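Side-chain contact in beta-L-arabinobiosidase (Bacteroides thetaiotaomicron, PDB 5MQR), which probably hydrolyses glycosidic bonds in plant pectin as a beta-L-arabinobiosidase, and may also have exo-alpha-sialidase activity: residues 112-117 / 424-429. Numbering follows the deposited sequence.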
loop_
_atom_site.group_PDB
_atom_site.type_symbol
_atom_site.label_atom_id
_atom_site.label_comp_id
_atom_site.label_asym_id
_atom_site.label_seq_id
_atom_site.Cartn_x
_atom_site.Cartn_y
_atom_site.Cartn_z
ATOM N N ASP A 112 14.971 -23.385 -3.390
ATOM C CA ASP A 112 14.404 -22.058 -3.711
ATOM C C ASP A 112 12.892 -22.016 -3.974
ATOM O O ASP A 112 12.320 -20.934 -4.050
ATOM C CB ASP A 112 15.169 -21.407 -4.884
ATOM C CG ASP A 112 15.095 -22.224 -6.202
ATOM O OD1 ASP A 112 14.383 -23.248 -6.314
ATOM O OD2 ASP A 112 15.770 -21.827 -7.158
ATOM N N GLY A 113 12.249 -23.170 -4.089
ATOM C CA GLY A 113 10.839 -23.258 -4.476
ATOM C C GLY A 113 10.555 -23.295 -5.980
ATOM O O GLY A 113 9.407 -23.524 -6.374
ATOM N N TYR A 114 11.578 -23.088 -6.815
ATOM C CA TYR A 114 11.436 -23.040 -8.287
ATOM C C TYR A 114 11.979 -24.279 -9.015
ATOM O O TYR A 114 11.380 -24.751 -9.988
ATOM C CB TYR A 114 12.132 -21.785 -8.849
ATOM C CG TYR A 114 11.451 -20.501 -8.445
ATOM C CD1 TYR A 114 11.694 -19.925 -7.202
ATOM C CD2 TYR A 114 10.518 -19.889 -9.286
ATOM C CE1 TYR A 114 11.036 -18.761 -6.816
ATOM C CE2 TYR A 114 9.871 -18.722 -8.911
ATOM C CZ TYR A 114 10.130 -18.164 -7.679
ATOM O OH TYR A 114 9.502 -16.993 -7.318
ATOM N N GLN A 115 13.124 -24.766 -8.544
ATOM C CA GLN A 115 13.834 -25.938 -9.091
ATOM C C GLN A 115 13.762 -27.061 -8.055
ATOM O O GLN A 115 14.267 -26.932 -6.934
ATOM C CB GLN A 115 15.295 -25.559 -9.342
ATOM C CG GLN A 115 16.182 -26.674 -9.869
ATOM C CD GLN A 115 17.675 -26.331 -9.843
ATOM O OE1 GLN A 115 18.158 -25.546 -9.017
ATOM N NE2 GLN A 115 18.419 -26.953 -10.742
ATOM N N TRP A 116 13.184 -28.177 -8.465
ATOM C CA TRP A 116 12.887 -29.285 -7.577
ATOM C C TRP A 116 13.590 -30.583 -8.020
ATOM O O TRP A 116 13.825 -30.807 -9.204
ATOM C CB TRP A 116 11.376 -29.535 -7.572
ATOM C CG TRP A 116 10.596 -28.400 -7.037
ATOM C CD1 TRP A 116 10.296 -27.233 -7.676
ATOM C CD2 TRP A 116 10.019 -28.312 -5.737
ATOM N NE1 TRP A 116 9.569 -26.416 -6.843
ATOM C CE2 TRP A 116 9.381 -27.054 -5.648
ATOM C CE3 TRP A 116 9.984 -29.167 -4.636
ATOM C CZ2 TRP A 116 8.725 -26.631 -4.498
ATOM C CZ3 TRP A 116 9.315 -28.763 -3.508
ATOM C CH2 TRP A 116 8.693 -27.503 -3.440
ATOM N N THR A 117 13.888 -31.444 -7.056
ATOM C CA THR A 117 14.313 -32.804 -7.345
ATOM C C THR A 117 13.129 -33.595 -7.921
ATOM O O THR A 117 11.955 -33.178 -7.810
ATOM C CB THR A 117 14.775 -33.520 -6.068
ATOM O OG1 THR A 117 13.708 -33.513 -5.115
ATOM C CG2 THR A 117 16.007 -32.825 -5.461
ATOM N N SER A 424 17.486 -14.294 -11.480
ATOM C CA SER A 424 16.537 -15.410 -11.640
ATOM C C SER A 424 15.112 -14.864 -11.507
ATOM O O SER A 424 14.919 -13.727 -11.033
ATOM C CB SER A 424 16.774 -16.480 -10.568
ATOM O OG SER A 424 16.439 -15.974 -9.269
ATOM N N ILE A 425 14.121 -15.670 -11.915
ATOM C CA ILE A 425 12.722 -15.222 -11.863
ATOM C C ILE A 425 12.218 -14.959 -10.446
ATOM O O ILE A 425 11.348 -14.105 -10.265
ATOM C CB ILE A 425 11.733 -16.125 -12.648
ATOM C CG1 ILE A 425 11.700 -17.553 -12.124
ATOM C CG2 ILE A 425 12.058 -16.091 -14.143
ATOM C CD1 ILE A 425 10.562 -18.358 -12.738
ATOM N N ALA A 426 12.793 -15.643 -9.451
ATOM C CA ALA A 426 12.510 -15.350 -8.051
ATOM C C ALA A 426 12.688 -13.877 -7.711
ATOM O O ALA A 426 12.092 -13.414 -6.747
ATOM C CB ALA A 426 13.391 -16.190 -7.124
ATOM N N GLU A 427 13.520 -13.149 -8.460
ATOM C CA GLU A 427 13.714 -11.712 -8.232
ATOM C C GLU A 427 12.736 -10.809 -8.994
ATOM O O GLU A 427 12.775 -9.580 -8.835
ATOM C CB GLU A 427 15.164 -11.317 -8.541
ATOM C CG GLU A 427 16.189 -11.835 -7.535
ATOM C CD GLU A 427 17.592 -11.757 -8.084
ATOM O OE1 GLU A 427 18.107 -10.629 -8.247
ATOM O OE2 GLU A 427 18.178 -12.826 -8.379
ATOM N N LEU A 428 11.863 -11.396 -9.811
ATOM C CA LEU A 428 10.808 -10.637 -10.483
ATOM C C LEU A 428 9.586 -10.463 -9.585
ATOM O O LEU A 428 8.496 -10.978 -9.855
ATOM C CB LEU A 428 10.437 -11.262 -11.820
ATOM C CG LEU A 428 11.579 -11.390 -12.827
ATOM C CD1 LEU A 428 11.053 -11.901 -14.168
ATOM C CD2 LEU A 428 12.319 -10.083 -13.029
ATOM N N THR A 429 9.804 -9.656 -8.550
ATOM C CA THR A 429 8.832 -9.331 -7.495
ATOM C C THR A 429 7.592 -8.590 -8.018
ATOM O O THR A 429 6.524 -8.686 -7.436
ATOM C CB THR A 429 9.519 -8.455 -6.388
ATOM O OG1 THR A 429 10.204 -7.346 -6.993
ATOM C CG2 THR A 429 10.543 -9.262 -5.592
#
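Tyr114 meets Ile425 and Ala426 through its ring, joining a propeller-blade hairpin loop (strands 104-110 and 120-123) to the short 3-10 turn before strand 431-435. Its CB points toward that turn, and CG lies beside the backbone N, anti to the carbonyl carbon (chi1 -67°), which turns the ring onto it. Both neighbours lie on the same side of the ring plane. Tyr114 CD2 is 3.8 Å from Ile425 CD1, and CE2 touches Ile425 CG1 and CD1, which approach obliquely. In the other half, Ala426 CB is 4.1 Å from Tyr114 CD1 and 3.5 Å from CE1; Ala426 N sits 4.0 Å above the plane, offset toward the rim. Tyr114 CZ lies 3.7 Å from Ala426 CA, and OH, 3.5 Å from that CA, hydrogen-bonds to His52 and Arg402. Asp112 OD1 shapes the loop, accepting Tyr114 N (2.9 Å, from above the carboxylate plane) in an Asx turn and Gln115 N (3.0 Å, 175°). A leucine in place of Tyr114 would probably leave His52 and Arg402 without their hydroxyl partner and uncover part of Ala426. With no hydrogen bond directly linking the segments, cohesion is apolar, while Arg402, bound also to Ala426 O, and His52, bound also to Leu428 O, supply polar bridges.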